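Local coordinates for Tb427.07.360- putative uncharacterized metacyclic invariant surface protein from Trypanosoma brucei (Trypanosoma brucei, PDB 5VTL) that is of unknown function but is probably an invariant surface protein of the metacyclic trypanosome, built as an elongated bundle of helices, at residues 55-69 and 197-209. Residues are numbered along the deposited sequence; the frame is centred on the assembly and turned at random.
Sequences AFSSTPKVEEAVGRA and NARKAAEEAERTA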
loop_
_atom_site.group_PDB
_atom_site.type_symbol
_atom_site.label_atom_id
_atom_site.label_comp_id
_atom_site.label_asym_id
_atom_site.label_seq_id
_atom_site.Cartn_x
_atom_site.Cartn_y
_atom_site.Cartn_z
ATOM N N ALA A 55 -6.449 14.670 38.049
ATOM C CA ALA A 55 -5.674 15.801 38.530
ATOM C C ALA A 55 -6.595 17.002 38.748
ATOM O O ALA A 55 -6.507 17.691 39.768
ATOM C CB ALA A 55 -4.545 16.128 37.566
ATOM N N PHE A 56 -7.498 17.237 37.804
ATOM C CA PHE A 56 -8.453 18.347 37.901
ATOM C C PHE A 56 -9.294 18.255 39.176
ATOM O O PHE A 56 -9.644 19.282 39.772
ATOM C CB PHE A 56 -9.325 18.368 36.632
ATOM C CG PHE A 56 -10.243 19.571 36.506
ATOM C CD1 PHE A 56 -9.775 20.853 36.692
ATOM C CD2 PHE A 56 -11.564 19.398 36.133
ATOM C CE1 PHE A 56 -10.615 21.941 36.562
ATOM C CE2 PHE A 56 -12.402 20.476 35.996
ATOM C CZ PHE A 56 -11.926 21.751 36.205
ATOM N N SER A 57 -9.599 17.040 39.616
ATOM C CA SER A 57 -10.396 16.866 40.833
ATOM C C SER A 57 -9.710 17.467 42.055
ATOM O O SER A 57 -10.370 17.861 43.020
ATOM C CB SER A 57 -10.643 15.387 41.104
ATOM O OG SER A 57 -9.446 14.777 41.558
ATOM N N SER A 58 -8.384 17.522 42.023
ATOM C CA SER A 58 -7.628 18.001 43.177
ATOM C C SER A 58 -7.242 19.455 43.014
ATOM O O SER A 58 -6.900 20.115 43.988
ATOM C CB SER A 58 -6.375 17.150 43.398
ATOM O OG SER A 58 -5.307 17.590 42.587
ATOM N N THR A 59 -7.342 19.966 41.786
ATOM C CA THR A 59 -6.722 21.229 41.410
ATOM C C THR A 59 -7.481 21.899 40.272
ATOM O O THR A 59 -7.327 21.507 39.118
ATOM C CB THR A 59 -5.295 20.933 40.866
ATOM O OG1 THR A 59 -4.557 20.150 41.819
ATOM C CG2 THR A 59 -4.548 22.209 40.537
ATOM N N PRO A 60 -8.278 22.931 40.561
ATOM C CA PRO A 60 -8.962 23.562 39.419
ATOM C C PRO A 60 -8.016 24.227 38.409
ATOM O O PRO A 60 -8.443 24.595 37.310
ATOM C CB PRO A 60 -9.842 24.623 40.094
ATOM C CG PRO A 60 -9.146 24.925 41.378
ATOM C CD PRO A 60 -8.602 23.605 41.832
ATOM N N LYS A 61 -6.752 24.377 38.780
ATOM C CA LYS A 61 -5.773 25.061 37.944
ATOM C C LYS A 61 -5.388 24.282 36.684
ATOM O O LYS A 61 -4.696 24.807 35.812
ATOM C CB LYS A 61 -4.517 25.351 38.761
ATOM C CG LYS A 61 -4.785 26.193 40.000
ATOM C CD LYS A 61 -3.512 26.501 40.787
ATOM C CE LYS A 61 -3.832 27.398 41.987
ATOM N NZ LYS A 61 -2.724 27.471 42.978
ATOM N N VAL A 62 -5.820 23.027 36.587
ATOM C CA VAL A 62 -5.500 22.222 35.406
ATOM C C VAL A 62 -6.696 22.096 34.471
ATOM O O VAL A 62 -6.723 21.206 33.604
ATOM C CB VAL A 62 -5.002 20.810 35.819
ATOM C CG1 VAL A 62 -3.860 20.933 36.797
ATOM C CG2 VAL A 62 -6.101 20.017 36.432
ATOM N N GLU A 63 -7.687 22.977 34.642
ATOM C CA GLU A 63 -8.865 22.926 33.800
ATOM C C GLU A 63 -8.481 22.899 32.321
ATOM O O GLU A 63 -9.083 22.140 31.553
ATOM C CB GLU A 63 -9.813 24.106 34.077
ATOM C CG GLU A 63 -11.051 24.137 33.153
ATOM C CD GLU A 63 -11.892 25.385 33.342
ATOM O OE1 GLU A 63 -11.608 26.406 32.689
ATOM O OE2 GLU A 63 -12.845 25.341 34.131
ATOM N N GLU A 64 -7.510 23.728 31.899
ATOM C CA GLU A 64 -7.193 23.805 30.465
ATOM C C GLU A 64 -6.586 22.498 29.955
ATOM O O GLU A 64 -6.768 22.127 28.777
ATOM C CB GLU A 64 -6.217 24.934 30.095
ATOM C CG GLU A 64 -6.416 26.220 30.813
ATOM C CD GLU A 64 -5.595 26.277 32.077
ATOM O OE1 GLU A 64 -6.129 25.873 33.129
ATOM O OE2 GLU A 64 -4.414 26.696 32.006
ATOM N N ALA A 65 -5.843 21.824 30.825
ATOM C CA ALA A 65 -5.178 20.578 30.444
ATOM C C ALA A 65 -6.166 19.475 30.139
ATOM O O ALA A 65 -5.953 18.674 29.207
ATOM C CB ALA A 65 -4.231 20.136 31.544
ATOM N N VAL A 66 -7.246 19.422 30.915
ATOM C CA VAL A 66 -8.341 18.509 30.632
ATOM C C VAL A 66 -8.898 18.826 29.240
ATOM O O VAL A 66 -9.164 17.936 28.441
ATOM C CB VAL A 66 -9.492 18.618 31.663
ATOM C CG1 VAL A 66 -10.674 17.791 31.227
ATOM C CG2 VAL A 66 -9.036 18.206 33.046
ATOM N N GLY A 67 -9.080 20.101 28.950
ATOM C CA GLY A 67 -9.576 20.506 27.641
ATOM C C GLY A 67 -8.682 20.083 26.484
ATOM O O GLY A 67 -9.154 19.604 25.452
ATOM N N ARG A 68 -7.385 20.271 26.641
ATOM C CA ARG A 68 -6.430 19.880 25.619
ATOM C C ARG A 68 -6.459 18.354 25.410
ATOM O O ARG A 68 -6.381 17.867 24.272
ATOM C CB ARG A 68 -5.030 20.334 26.036
ATOM C CG ARG A 68 -3.953 19.995 25.026
ATOM C CD ARG A 68 -2.587 20.529 25.441
ATOM N NE ARG A 68 -1.554 20.189 24.462
ATOM C CZ ARG A 68 -0.245 20.182 24.698
ATOM N NH1 ARG A 68 0.238 20.453 25.909
ATOM N NH2 ARG A 68 0.596 19.862 23.723
ATOM N N ALA A 69 -6.548 17.610 26.514
ATOM C CA ALA A 69 -6.647 16.149 26.443
ATOM C C ALA A 69 -7.913 15.701 25.680
ATOM O O ALA A 69 -7.871 14.794 24.840
ATOM C CB ALA A 69 -6.656 15.560 27.831
ATOM N N ASN A 197 -0.009 14.814 22.174
ATOM C CA ASN A 197 -0.572 15.997 22.821
ATOM C C ASN A 197 -1.392 15.641 24.046
ATOM O O ASN A 197 -1.336 16.332 25.060
ATOM C CB ASN A 197 -1.439 16.783 21.837
ATOM C CG ASN A 197 -0.624 17.595 20.883
ATOM O OD1 ASN A 197 0.398 18.180 21.265
ATOM N ND2 ASN A 197 -1.056 17.643 19.618
ATOM N N ALA A 198 -2.168 14.562 23.956
ATOM C CA ALA A 198 -2.987 14.151 25.080
ATOM C C ALA A 198 -2.091 13.810 26.260
ATOM O O ALA A 198 -2.354 14.211 27.377
ATOM C CB ALA A 198 -3.893 12.946 24.720
ATOM N N ARG A 199 -1.020 13.076 26.001
ATOM C CA ARG A 199 -0.138 12.645 27.081
ATOM C C ARG A 199 0.579 13.826 27.725
ATOM O O ARG A 199 0.731 13.895 28.946
ATOM C CB ARG A 199 0.873 11.640 26.541
ATOM C CG ARG A 199 1.612 10.901 27.630
ATOM C CD ARG A 199 2.618 9.926 27.042
ATOM N NE ARG A 199 3.712 10.615 26.364
ATOM C CZ ARG A 199 3.988 10.530 25.063
ATOM N NH1 ARG A 199 3.259 9.764 24.248
ATOM N NH2 ARG A 199 5.013 11.221 24.572
ATOM N N LYS A 200 1.003 14.768 26.906
ATOM C CA LYS A 200 1.642 15.964 27.423
ATOM C C LYS A 200 0.695 16.789 28.289
ATOM O O LYS A 200 1.117 17.382 29.282
ATOM C CB LYS A 200 2.183 16.812 26.282
ATOM C CG LYS A 200 3.361 16.210 25.564
ATOM C CD LYS A 200 3.772 17.075 24.374
ATOM C CE LYS A 200 4.808 16.394 23.445
ATOM N NZ LYS A 200 6.127 16.240 24.107
ATOM N N ALA A 201 -0.584 16.839 27.912
ATOM C CA ALA A 201 -1.611 17.481 28.734
ATOM C C ALA A 201 -1.776 16.793 30.082
ATOM O O ALA A 201 -1.813 17.455 31.131
ATOM C CB ALA A 201 -2.932 17.492 28.006
ATOM N N ALA A 202 -1.867 15.462 30.062
ATOM C CA ALA A 202 -2.012 14.717 31.301
ATOM C C ALA A 202 -0.792 14.959 32.181
ATOM O O ALA A 202 -0.912 15.124 33.395
ATOM C CB ALA A 202 -2.178 13.244 31.032
ATOM N N GLU A 203 0.380 14.987 31.566
ATOM C CA GLU A 203 1.629 15.119 32.326
ATOM C C GLU A 203 1.684 16.488 32.982
ATOM O O GLU A 203 2.101 16.631 34.146
ATOM C CB GLU A 203 2.836 14.904 31.418
ATOM C CG GLU A 203 3.012 13.435 31.062
ATOM C CD GLU A 203 4.082 13.193 30.034
ATOM O OE1 GLU A 203 4.621 14.184 29.488
ATOM O OE2 GLU A 203 4.374 11.996 29.775
ATOM N N GLU A 204 1.253 17.498 32.239
ATOM C CA GLU A 204 1.227 18.864 32.780
ATOM C C GLU A 204 0.247 18.977 33.919
ATOM O O GLU A 204 0.555 19.573 34.955
ATOM C CB GLU A 204 0.881 19.894 31.698
ATOM C CG GLU A 204 1.055 21.345 32.194
ATOM C CD GLU A 204 0.470 22.403 31.276
ATOM O OE1 GLU A 204 -0.333 23.225 31.785
ATOM O OE2 GLU A 204 0.819 22.450 30.072
ATOM N N ALA A 205 -0.943 18.419 33.721
ATOM C CA ALA A 205 -1.979 18.425 34.736
ATOM C C ALA A 205 -1.471 17.797 36.018
ATOM O O ALA A 205 -1.694 18.312 37.118
ATOM C CB ALA A 205 -3.184 17.654 34.261
ATOM N N GLU A 206 -0.816 16.656 35.872
ATOM C CA GLU A 206 -0.338 15.927 37.044
ATOM C C GLU A 206 0.744 16.716 37.777
ATOM O O GLU A 206 0.741 16.764 39.011
ATOM C CB GLU A 206 0.138 14.522 36.649
ATOM C CG GLU A 206 -1.016 13.541 36.474
ATOM C CD GLU A 206 -0.601 12.178 35.929
ATOM O OE1 GLU A 206 0.594 11.987 35.617
ATOM O OE2 GLU A 206 -1.491 11.310 35.808
ATOM N N ARG A 207 1.646 17.352 37.031
ATOM C CA ARG A 207 2.692 18.178 37.629
ATOM C C ARG A 207 2.090 19.349 38.380
ATOM O O ARG A 207 2.508 19.675 39.485
ATOM C CB ARG A 207 3.637 18.738 36.573
ATOM C CG ARG A 207 4.616 17.753 36.014
ATOM C CD ARG A 207 5.646 18.473 35.158
ATOM N NE ARG A 207 5.048 19.145 33.994
ATOM C CZ ARG A 207 5.158 18.726 32.727
ATOM N NH1 ARG A 207 5.854 17.630 32.420
ATOM N NH2 ARG A 207 4.582 19.413 31.744
ATOM N N THR A 208 1.103 19.990 37.767
ATOM C CA THR A 208 0.457 21.133 38.387
ATOM C C THR A 208 -0.295 20.717 39.646
ATOM O O THR A 208 -0.223 21.399 40.657
ATOM C CB THR A 208 -0.499 21.837 37.405
ATOM O OG1 THR A 208 0.247 22.310 36.284
ATOM C CG2 THR A 208 -1.187 23.035 38.081
ATOM N N ALA A 209 -1.007 19.597 39.593
ATOM C CA ALA A 209 -1.747 19.120 40.758
ATOM C C ALA A 209 -0.816 18.735 41.912
ATOM O O ALA A 209 -1.139 18.953 43.082
ATOM C CB ALA A 209 -2.618 17.955 40.388
HETATM O O HOH W 1 -2.139 24.476 30.596
HETATM O O HOH W 2 -1.066 21.090 28.329
#
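The guanidinium of Arg-68 lies across helix 197-209 and is held at two nitrogens: NH2 donates to Asn-197 OD1 at 3.0 Å, from above the amide carbonyl plane and bent (143° at the hydrogen), while NH1 reaches a water 2.8 Å away. That water donates on to Glu-204 OE2, linking the two charges. Extended, with CG anti to the backbone N (chi1 -179°), the Arg-68 chain runs its CB, CG and CD over the Ala-201 methyl and sets one guanidinium face, toward its rim, over Asn-197 O. Beneath this polar margin the antiparallel helices 63-69 and 197-209, axes 8.2 Å apart, pack on alanines: Ala-65 CB sits 3.8 Å from Ala-205 CB, and Ala-201 CB lies against Ala-65 O. The contact closes one end of a long three-helix bundle, where the turn between helices 4-58 and 63-102 meets the end of helix 157-209. Ala-55 CB touches both Ala-205 CB and Ala-209 CB. Val-62, at the N-cap position of helix 63-102, lays CG1 3.5 Å from Thr-208 CB. At the turn, Ser-58 OG and Thr-59 OG1 share a 2.8 Å hydrogen bond, both against the Ala-209 methyl. Glu-206 forms a salt bridge with Arg-51 of helix 4-58.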